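Local coordinates for type 3 secretion system translocon protein SctE (Shigella flexneri, PDB 3U0C) that is a translocator of the type III secretion system that inserts with SctB into the host membrane, forming a pore through which bacterial effectors reach the cytosol, at residues I98-L101 / L102-E106; R110-E113 / K114-K118; T186-S189 / M190-E193. All blocks are in the same frame, centred on the assembly; numbering follows the deposited sequence.

Overall arrangement
All three contacts are short helical segments within the coiled-coil part of the N-terminal region, whose two long helices, 71-141 and 150-197, run alongside each other in opposite directions. Interactions 1 and 2 follow in series on helix 71-141, their centres about 18 Å apart. Interaction 3 lies on helix 150-197 facing interaction 1, with centres about 11 Å apart. These two touch directly: E104 OE1 is 3.3 Å from K188 CE, I98 CD1 is 3.4 Å from L192 CD1, and L101 and T105 pack on Q191 and K188. Interactions 2 and 3 do not touch, their nearest atoms being about 9 Å apart.

Interaction 1 of 3, residues I98-L101 / L102-E106; sequences INTL and LSETE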
ATOM      1  N   ILE A  98     -12.266  -0.560   7.023  1.00 26.79           N
ATOM      2  CA  ILE A  98     -12.160   0.496   6.029  1.00 28.41           C
ATOM      3  C   ILE A  98     -11.223   1.616   6.493  1.00 33.27           C
ATOM      4  O   ILE A  98     -10.421   2.118   5.708  1.00 29.53           O
ATOM      5  CB  ILE A  98     -13.528   1.109   5.698  1.00 29.53           C
ATOM      6  CG1 ILE A  98     -14.356   0.147   4.858  1.00 31.82           C
ATOM      7  CG2 ILE A  98     -13.391   2.456   5.015  1.00 32.42           C
ATOM      8  CD1 ILE A  98     -13.622  -0.510   3.777  1.00 36.49           C
ATOM      9  N   ASN A  99     -11.341   2.002   7.763  1.00 27.15           N
ATOM     10  CA  ASN A  99     -10.498   3.054   8.332  1.00 35.03           C
ATOM     11  C   ASN A  99      -9.029   2.645   8.334  1.00 35.52           C
ATOM     12  O   ASN A  99      -8.135   3.438   8.021  1.00 32.25           O
ATOM     13  CB  ASN A  99     -10.932   3.389   9.753  1.00 27.73           C
ATOM     14  CG  ASN A  99     -12.209   4.191   9.788  1.00 45.75           C
ATOM     15  OD1 ASN A  99     -12.634   4.747   8.771  1.00 42.85           O
ATOM     16  ND2 ASN A  99     -12.837   4.259  10.962  1.00 45.76           N
ATOM     17  N   THR A 100      -8.799   1.390   8.682  1.00 32.57           N
ATOM     18  CA  THR A 100      -7.474   0.828   8.677  1.00 29.93           C
ATOM     19  C   THR A 100      -6.925   0.780   7.250  1.00 31.69           C
ATOM     20  O   THR A 100      -5.831   1.309   6.981  1.00 26.35           O
ATOM     21  CB  THR A 100      -7.494  -0.559   9.331  1.00 31.17           C
ATOM     22  OG1 THR A 100      -7.847  -0.401  10.705  1.00 36.55           O
ATOM     23  CG2 THR A 100      -6.120  -1.216   9.255  1.00 37.62           C
ATOM     24  N   LEU A 101      -7.688   0.187   6.333  1.00 26.44           N
ATOM     25  CA  LEU A 101      -7.227   0.070   4.951  1.00 26.27           C
ATOM     26  C   LEU A 101      -6.895   1.443   4.384  1.00 27.49           C
ATOM     27  O   LEU A 101      -5.867   1.618   3.755  1.00 26.12           O
ATOM     28  CB  LEU A 101      -8.242  -0.642   4.061  1.00 26.06           C
ATOM     29  CG  LEU A 101      -8.268  -2.172   4.191  1.00 26.39           C
ATOM     30  CD1 LEU A 101      -9.585  -2.765   3.689  1.00 26.99           C
ATOM     31  CD2 LEU A 101      -7.078  -2.807   3.491  1.00 26.68           C
ATOM     32  N   LEU A 102      -7.763   2.413   4.645  1.00 25.42           N
ATOM     33  CA  LEU A 102      -7.573   3.770   4.177  1.00 25.26           C
ATOM     34  C   LEU A 102      -6.253   4.348   4.684  1.00 34.65           C
ATOM     35  O   LEU A 102      -5.433   4.822   3.904  1.00 30.26           O
ATOM     36  CB  LEU A 102      -8.727   4.658   4.626  1.00 25.14           C
ATOM     37  CG  LEU A 102      -8.572   6.153   4.370  1.00 25.11           C
ATOM     38  CD1 LEU A 102      -8.201   6.400   2.921  1.00 28.04           C
ATOM     39  CD2 LEU A 102      -9.850   6.919   4.745  1.00 24.82           C
ATOM     40  N   SER A 103      -6.081   4.333   5.999  1.00 34.99           N
ATOM     41  CA  SER A 103      -4.881   4.862   6.619  1.00 33.72           C
ATOM     42  C   SER A 103      -3.637   4.153   6.071  1.00 31.84           C
ATOM     43  O   SER A 103      -2.634   4.796   5.731  1.00 30.90           O
ATOM     44  CB  SER A 103      -4.979   4.698   8.132  1.00 33.85           C
ATOM     45  OG  SER A 103      -3.698   4.659   8.725  1.00 37.79           O
ATOM     46  N   GLU A 104      -3.716   2.827   5.978  1.00 28.01           N
ATOM     47  CA  GLU A 104      -2.632   2.010   5.441  1.00 40.82           C
ATOM     48  C   GLU A 104      -2.308   2.385   4.000  1.00 37.46           C
ATOM     49  O   GLU A 104      -1.137   2.496   3.613  1.00 28.33           O
ATOM     50  CB  GLU A 104      -2.971   0.523   5.522  1.00 28.41           C
ATOM     51  CG  GLU A 104      -3.286   0.047   6.927  1.00 37.24           C
ATOM     52  CD  GLU A 104      -3.383  -1.464   7.043  1.00 33.77           C
ATOM     53  OE1 GLU A 104      -3.841  -2.119   6.086  1.00 34.30           O
ATOM     54  OE2 GLU A 104      -2.987  -2.000   8.096  1.00 34.36           O
ATOM     55  N   THR A 105      -3.358   2.569   3.211  1.00 25.59           N
ATOM     56  CA  THR A 105      -3.214   2.989   1.830  1.00 26.34           C
ATOM     57  C   THR A 105      -2.522   4.356   1.711  1.00 24.67           C
ATOM     58  O   THR A 105      -1.669   4.545   0.849  1.00 24.85           O
ATOM     59  CB  THR A 105      -4.559   2.958   1.089  1.00 24.26           C
ATOM     60  OG1 THR A 105      -4.856   1.607   0.722  1.00 24.35           O
ATOM     61  CG2 THR A 105      -4.525   3.812  -0.152  1.00 24.15           C
ATOM     62  N   GLU A 106      -2.876   5.293   2.584  1.00 31.62           N
ATOM     63  CA  GLU A 106      -2.247   6.611   2.576  1.00 31.02           C
ATOM     64  C   GLU A 106      -0.770   6.562   2.930  1.00 29.49           C
ATOM     65  O   GLU A 106       0.038   7.291   2.346  1.00 30.43           O
ATOM     66  CB  GLU A 106      -2.972   7.547   3.533  1.00 34.83           C
ATOM     67  CG  GLU A 106      -4.303   8.002   2.988  1.00 40.92           C
ATOM     68  CD  GLU A 106      -5.151   8.690   4.016  1.00 43.45           C
ATOM     69  OE1 GLU A 106      -4.912   8.483   5.224  1.00 43.41           O
ATOM     70  OE2 GLU A 106      -6.063   9.444   3.608  1.00 48.49           O
TER
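I98 O accepts the backbone N-H of L102 at 2.9 Å, the first in a run of i to i+4 bonds that define these residues as regular alpha helix. L102 CB lies 3.2 Å from the same oxygen, I98 O, while the I98 side chain itself packs on L192 of helix 150-197. At N99 the carbonyl receives S103 N with an N-H...O angle of 169°, and the S103 CB sits close beside it.

T100 contributes the side-chain contact with E104. Its methyl CG2, anti to the backbone N, runs alongside the glutamate, and the two side chains point the same way; CG2 comes 3.4 Å from E104 OE2 and 3.5 Å from E104 CD. This is packing of a methyl against a carboxylate; T100 OG1 is used separately, in a hydrogen bond with D96 O one turn back. The E104 chain extends beyond CG and also touches K188 of helix 150-197.

L101 O serves T105 twice: T105 N binds it at 2.7 Å, and T105 OG1 adds a weak hydrogen bond at 3.2 Å. The hydroxyl reaches back to that oxygen because it stands beside its own backbone N, with chi1 -79°. L101 is buried, and its side chain packs on Q191.

The chemistry facing helix 150-197 is therefore mixed: I98 and L101 give apolar carbons to the coiled-coil interface, and E104 and T105 pack on K188 at that same interface. Of the two threonine hydroxyls, T100 OG1 is hydrogen-bonded to D96 O, whereas the bond from T105 OG1 to L101 O is weak.

Interaction 2 of 3, residues R110-E113 / K114-K118; sequences RDYE and KQINK
Y112 and I116, one turn apart, make the characteristic side-chain contact here, an aliphatic-aromatic CH-pi interaction. I116 CG1 lies 4.2 Å from the centroid of the Y112 ring and only 8° off the ring normal, which places it squarely over one face. The phenol is brought there by chi1 of -169°, with its CG anti to the backbone N; in I116, CG1 stands beside the backbone N and leans back along the helix. Further out, I116 CD1 reaches to 4.2 Å from Y112 CZ, so the isoleucine branch follows the ring toward its hydroxyl-bearing end.

Backbone hydrogen bonding supplies the frame. K114 N, Q115 N and I116 N bind R110 O, D111 O and Y112 O at 2.9 Å each, and N117 N completes the run at 3.0 Å from E113 O. I116 CG1 also packs 3.1 Å from Y112 O.

Among the remaining carbon contacts is Q115 CG, 3.3 Å from D111 O, on a chain bent at chi2. Y112, Q115 and I116 lie on the side of helix 71-141 that packs against antiparallel helix 150-197 in the coiled coil: Y112 and I116 both touch T178, while Q115 meets I174 and I181.

The contact therefore combines regular main-chain bonding with dispersion and weak CH-pi attraction. Its side-chain part uses no charged pair: D111 OD1 and K114 NZ remain 6.5 Å apart, where their opposite charges could exert at most a weak, long-range attraction.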
ATOM      1  N   ARG A 110       2.386   7.515   0.367  1.00 34.95           N
ATOM      2  CA  ARG A 110       3.509   8.361   0.733  1.00 38.29           C
ATOM      3  C   ARG A 110       4.846   7.649   0.533  1.00 36.22           C
ATOM      4  O   ARG A 110       5.810   8.256   0.051  1.00 41.39           O
ATOM      5  CB  ARG A 110       3.367   8.846   2.179  1.00 44.24           C
ATOM      6  CG  ARG A 110       2.342   9.952   2.366  1.00 52.91           C
ATOM      7  CD  ARG A 110       2.424  10.569   3.771  1.00 61.32           C
ATOM      8  NE  ARG A 110       2.151   9.582   4.824  1.00 65.60           N
ATOM      9  CZ  ARG A 110       0.939   9.316   5.309  1.00 64.74           C
ATOM     10  NH1 ARG A 110      -0.121   9.969   4.853  1.00 64.64           N
ATOM     11  NH2 ARG A 110       0.786   8.404   6.255  1.00 63.49           N
ATOM     12  N   ASP A 111       4.897   6.368   0.888  1.00 28.25           N
ATOM     13  CA  ASP A 111       6.119   5.582   0.745  1.00 31.83           C
ATOM     14  C   ASP A 111       6.483   5.430  -0.715  1.00 30.94           C
ATOM     15  O   ASP A 111       7.641   5.550  -1.100  1.00 31.65           O
ATOM     16  CB  ASP A 111       5.958   4.196   1.356  1.00 32.71           C
ATOM     17  CG  ASP A 111       5.894   4.229   2.861  1.00 36.49           C
ATOM     18  OD1 ASP A 111       6.385   5.207   3.465  1.00 42.89           O
ATOM     19  OD2 ASP A 111       5.359   3.269   3.436  1.00 35.78           O
ATOM     20  N   TYR A 112       5.472   5.150  -1.522  1.00 29.11           N
ATOM     21  CA  TYR A 112       5.647   4.986  -2.954  1.00 30.63           C
ATOM     22  C   TYR A 112       6.251   6.229  -3.602  1.00 29.56           C
ATOM     23  O   TYR A 112       7.162   6.128  -4.396  1.00 29.97           O
ATOM     24  CB  TYR A 112       4.303   4.703  -3.592  1.00 28.82           C
ATOM     25  CG  TYR A 112       4.373   4.254  -5.024  1.00 33.11           C
ATOM     26  CD1 TYR A 112       5.035   3.085  -5.377  1.00 30.90           C
ATOM     27  CD2 TYR A 112       3.743   4.981  -6.024  1.00 31.54           C
ATOM     28  CE1 TYR A 112       5.066   2.659  -6.682  1.00 29.44           C
ATOM     29  CE2 TYR A 112       3.769   4.561  -7.332  1.00 33.98           C
ATOM     30  CZ  TYR A 112       4.434   3.402  -7.654  1.00 29.37           C
ATOM     31  OH  TYR A 112       4.458   2.985  -8.956  1.00 33.34           O
ATOM     32  N   GLU A 113       5.695   7.386  -3.260  1.00 33.51           N
ATOM     33  CA  GLU A 113       6.128   8.678  -3.768  1.00 31.61           C
ATOM     34  C   GLU A 113       7.544   8.983  -3.322  1.00 36.23           C
ATOM     35  O   GLU A 113       8.371   9.428  -4.121  1.00 32.68           O
ATOM     36  CB  GLU A 113       5.194   9.776  -3.260  1.00 34.18           C
ATOM     37  CG  GLU A 113       3.838   9.794  -3.920  1.00 36.23           C
ATOM     38  CD  GLU A 113       2.823  10.662  -3.180  1.00 44.63           C
ATOM     39  OE1 GLU A 113       3.137  11.179  -2.083  1.00 43.89           O
ATOM     40  OE2 GLU A 113       1.695  10.821  -3.695  1.00 49.51           O
ATOM     41  N   LYS A 114       7.812   8.754  -2.042  1.00 28.79           N
ATOM     42  CA  LYS A 114       9.144   8.948  -1.501  1.00 29.38           C
ATOM     43  C   LYS A 114      10.187   8.092  -2.232  1.00 29.79           C
ATOM     44  O   LYS A 114      11.291   8.565  -2.547  1.00 32.72           O
ATOM     45  CB  LYS A 114       9.157   8.663  -0.003  1.00 35.40           C
ATOM     46  CG  LYS A 114      10.553   8.501   0.579  1.00 47.09           C
ATOM     47  CD  LYS A 114      10.533   8.490   2.106  1.00 54.75           C
ATOM     48  CE  LYS A 114      11.935   8.729   2.684  1.00 59.81           C
ATOM     49  NZ  LYS A 114      11.894   8.668   4.185  1.00 63.00           N
ATOM     50  N   GLN A 115       9.833   6.843  -2.513  1.00 29.13           N
ATOM     51  CA  GLN A 115      10.731   5.917  -3.188  1.00 29.48           C
ATOM     52  C   GLN A 115      10.931   6.254  -4.661  1.00 36.33           C
ATOM     53  O   GLN A 115      12.036   6.115  -5.178  1.00 30.22           O
ATOM     54  CB  GLN A 115      10.254   4.479  -3.063  1.00 29.16           C
ATOM     55  CG  GLN A 115      10.427   3.903  -1.686  1.00 38.92           C
ATOM     56  CD  GLN A 115      11.868   3.910  -1.247  1.00 34.78           C
ATOM     57  OE1 GLN A 115      12.769   3.525  -2.005  1.00 38.21           O
ATOM     58  NE2 GLN A 115      12.105   4.355  -0.018  1.00 33.34           N
ATOM     59  N   ILE A 116       9.850   6.657  -5.329  1.00 39.72           N
ATOM     60  CA  ILE A 116       9.908   7.134  -6.708  1.00 37.28           C
ATOM     61  C   ILE A 116      10.861   8.325  -6.841  1.00 38.24           C
ATOM     62  O   ILE A 116      11.694   8.373  -7.760  1.00 32.62           O
ATOM     63  CB  ILE A 116       8.509   7.516  -7.234  1.00 37.27           C
ATOM     64  CG1 ILE A 116       7.646   6.264  -7.430  1.00 31.07           C
ATOM     65  CG2 ILE A 116       8.633   8.280  -8.539  1.00 32.96           C
ATOM     66  CD1 ILE A 116       8.022   5.425  -8.617  1.00 33.19           C
ATOM     67  N   ASN A 117      10.765   9.280  -5.921  1.00 31.32           N
ATOM     68  CA  ASN A 117      11.726  10.382  -5.923  1.00 31.99           C
ATOM     69  C   ASN A 117      13.153   9.895  -5.698  1.00 32.59           C
ATOM     70  O   ASN A 117      14.079  10.345  -6.376  1.00 33.24           O
ATOM     71  CB  ASN A 117      11.379  11.451  -4.889  1.00 31.94           C
ATOM     72  CG  ASN A 117      12.498  12.470  -4.712  1.00 56.21           C
ATOM     73  OD1 ASN A 117      12.816  13.240  -5.641  1.00 56.13           O
ATOM     74  ND2 ASN A 117      13.120  12.475  -3.527  1.00 56.46           N
ATOM     75  N   LYS A 118      13.325   8.985  -4.745  1.00 35.30           N
ATOM     76  CA  LYS A 118      14.632   8.401  -4.455  1.00 39.35           C
ATOM     77  C   LYS A 118      15.234   7.723  -5.686  1.00 39.77           C
ATOM     78  O   LYS A 118      16.447   7.782  -5.919  1.00 32.56           O
ATOM     79  CB  LYS A 118      14.537   7.393  -3.301  1.00 35.96           C
ATOM     80  CG  LYS A 118      14.384   8.031  -1.943  1.00 31.28           C
ATOM     81  CD  LYS A 118      14.749   7.074  -0.836  1.00 41.09           C
ATOM     82  CE  LYS A 118      14.507   7.694   0.534  1.00 45.18           C
ATOM     83  NZ  LYS A 118      15.568   8.651   0.981  1.00 56.13           N
TER

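Interaction 3 of 3, residues T186-S189 / M190-E193; sequences TDKS and MQLE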
ATOM      1  N   THR A 186      -1.649  -2.932  -4.179  1.00 31.77           N
ATOM      2  CA  THR A 186      -2.519  -3.911  -4.795  1.00 34.50           C
ATOM      3  C   THR A 186      -3.115  -4.863  -3.754  1.00 38.13           C
ATOM      4  O   THR A 186      -4.310  -5.163  -3.812  1.00 39.51           O
ATOM      5  CB  THR A 186      -1.818  -4.685  -5.929  1.00 35.79           C
ATOM      6  OG1 THR A 186      -1.378  -3.760  -6.922  1.00 35.77           O
ATOM      7  CG2 THR A 186      -2.783  -5.649  -6.595  1.00 35.72           C
ATOM      8  N   ASP A 187      -2.314  -5.313  -2.790  1.00 32.12           N
ATOM      9  CA  ASP A 187      -2.881  -6.127  -1.719  1.00 32.21           C
ATOM     10  C   ASP A 187      -4.000  -5.398  -0.988  1.00 30.63           C
ATOM     11  O   ASP A 187      -4.953  -6.027  -0.524  1.00 32.84           O
ATOM     12  CB  ASP A 187      -1.853  -6.560  -0.674  1.00 28.04           C
ATOM     13  CG  ASP A 187      -2.505  -7.324   0.486  1.00 46.56           C
ATOM     14  OD1 ASP A 187      -2.822  -8.515   0.289  1.00 51.58           O
ATOM     15  OD2 ASP A 187      -2.734  -6.732   1.566  1.00 45.42           O
ATOM     16  N   LYS A 188      -3.871  -4.084  -0.849  1.00 27.62           N
ATOM     17  CA  LYS A 188      -4.892  -3.324  -0.141  1.00 27.21           C
ATOM     18  C   LYS A 188      -6.186  -3.302  -0.938  1.00 30.75           C
ATOM     19  O   LYS A 188      -7.276  -3.295  -0.363  1.00 31.69           O
ATOM     20  CB  LYS A 188      -4.417  -1.918   0.209  1.00 26.97           C
ATOM     21  CG  LYS A 188      -3.243  -1.906   1.185  1.00 27.25           C
ATOM     22  CD  LYS A 188      -3.490  -2.837   2.365  1.00 27.46           C
ATOM     23  CE  LYS A 188      -2.287  -2.939   3.275  1.00 42.05           C
ATOM     24  NZ  LYS A 188      -1.108  -3.566   2.576  1.00 47.42           N
ATOM     25  N   SER A 189      -6.079  -3.327  -2.259  1.00 28.95           N
ATOM     26  CA  SER A 189      -7.279  -3.348  -3.074  1.00 31.10           C
ATOM     27  C   SER A 189      -7.927  -4.740  -3.044  1.00 31.59           C
ATOM     28  O   SER A 189      -9.141  -4.866  -3.134  1.00 35.89           O
ATOM     29  CB  SER A 189      -7.004  -2.856  -4.499  1.00 27.68           C
ATOM     30  OG  SER A 189      -6.773  -3.927  -5.391  1.00 30.71           O
ATOM     31  N   MET A 190      -7.115  -5.778  -2.885  1.00 25.98           N
ATOM     32  CA  MET A 190      -7.648  -7.129  -2.716  1.00 35.61           C
ATOM     33  C   MET A 190      -8.337  -7.286  -1.372  1.00 33.00           C
ATOM     34  O   MET A 190      -9.430  -7.840  -1.299  1.00 34.91           O
ATOM     35  CB  MET A 190      -6.552  -8.186  -2.836  1.00 40.16           C
ATOM     36  CG  MET A 190      -6.015  -8.354  -4.241  1.00 48.76           C
ATOM     37  SD  MET A 190      -4.502  -9.327  -4.289  1.00 83.12           S
ATOM     38  CE  MET A 190      -3.262  -8.092  -4.651  1.00 62.53           C
ATOM     39  N   GLN A 191      -7.690  -6.816  -0.308  1.00 29.62           N
ATOM     40  CA  GLN A 191      -8.279  -6.868   1.023  1.00 27.35           C
ATOM     41  C   GLN A 191      -9.623  -6.151   1.037  1.00 34.83           C
ATOM     42  O   GLN A 191     -10.560  -6.599   1.707  1.00 30.52           O
ATOM     43  CB  GLN A 191      -7.377  -6.230   2.072  1.00 34.83           C
ATOM     44  CG  GLN A 191      -6.093  -6.987   2.412  1.00 39.92           C
ATOM     45  CD  GLN A 191      -5.514  -6.522   3.737  1.00 37.87           C
ATOM     46  OE1 GLN A 191      -6.244  -6.345   4.705  1.00 42.76           O
ATOM     47  NE2 GLN A 191      -4.214  -6.308   3.782  1.00 42.03           N
ATOM     48  N   LEU A 192      -9.704  -5.035   0.315  1.00 24.13           N
ATOM     49  CA  LEU A 192     -10.930  -4.249   0.268  1.00 23.72           C
ATOM     50  C   LEU A 192     -12.066  -5.032  -0.382  1.00 25.04           C
ATOM     51  O   LEU A 192     -13.170  -5.076   0.148  1.00 23.81           O
ATOM     52  CB  LEU A 192     -10.731  -2.919  -0.456  1.00 23.41           C
ATOM     53  CG  LEU A 192     -11.994  -2.053  -0.575  1.00 25.84           C
ATOM     54  CD1 LEU A 192     -12.650  -1.837   0.784  1.00 23.18           C
ATOM     55  CD2 LEU A 192     -11.681  -0.725  -1.234  1.00 22.73           C
ATOM     56  N   GLU A 193     -11.785  -5.635  -1.536  1.00 27.59           N
ATOM     57  CA  GLU A 193     -12.748  -6.509  -2.202  1.00 31.39           C
ATOM     58  C   GLU A 193     -13.213  -7.656  -1.286  1.00 29.60           C
ATOM     59  O   GLU A 193     -14.383  -7.987  -1.249  1.00 27.77           O
ATOM     60  CB  GLU A 193     -12.156  -7.080  -3.491  1.00 35.48           C
ATOM     61  CG  GLU A 193     -13.158  -7.789  -4.386  1.00 37.16           C
ATOM     62  CD  GLU A 193     -12.641  -7.981  -5.805  1.00 44.94           C
ATOM     63  OE1 GLU A 193     -11.399  -8.078  -5.983  1.00 52.28           O
ATOM     64  OE2 GLU A 193     -13.467  -8.020  -6.748  1.00 39.05           O
TER
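Q191 can be traced from its backbone toward D187, the residue one turn earlier. Its CB lies 3.6 Å from D187 O, the same oxygen that accepts the Q191 backbone N-H. CG moves closer to that oxygen and also packs 3.5 Å from D187 OD2. Beyond CG the chain is extended, bringing the amide carbon CD to 3.5 Å from D187 OD2. NE2 donates to D187 OD2 at 2.7 Å with an N-H...O angle of 179°; the oxygen lies in the amide plane and is met nearly along its C-O axis. The amide and carboxylate planes are turned 61° apart. NE2 also passes 3.8 Å from K188 CD, while OE1 has a weak hydrogen bond from K97 of helix 71-141.

Another polar grouping centres on T186 O, which takes M190 N at 3.0 Å and S189 OG at 3.2 Å, the latter on a lone pair.

D187 OD2 additionally forms a long salt bridge with K188 NZ, which also bonds weakly to K184 O. The straight amide bond and this lysine would probably help stabilise negative charge on D187, while packing on L101 and the weak K97 bond give Q191 a modest tie to helix 71-141 in the coiled coil.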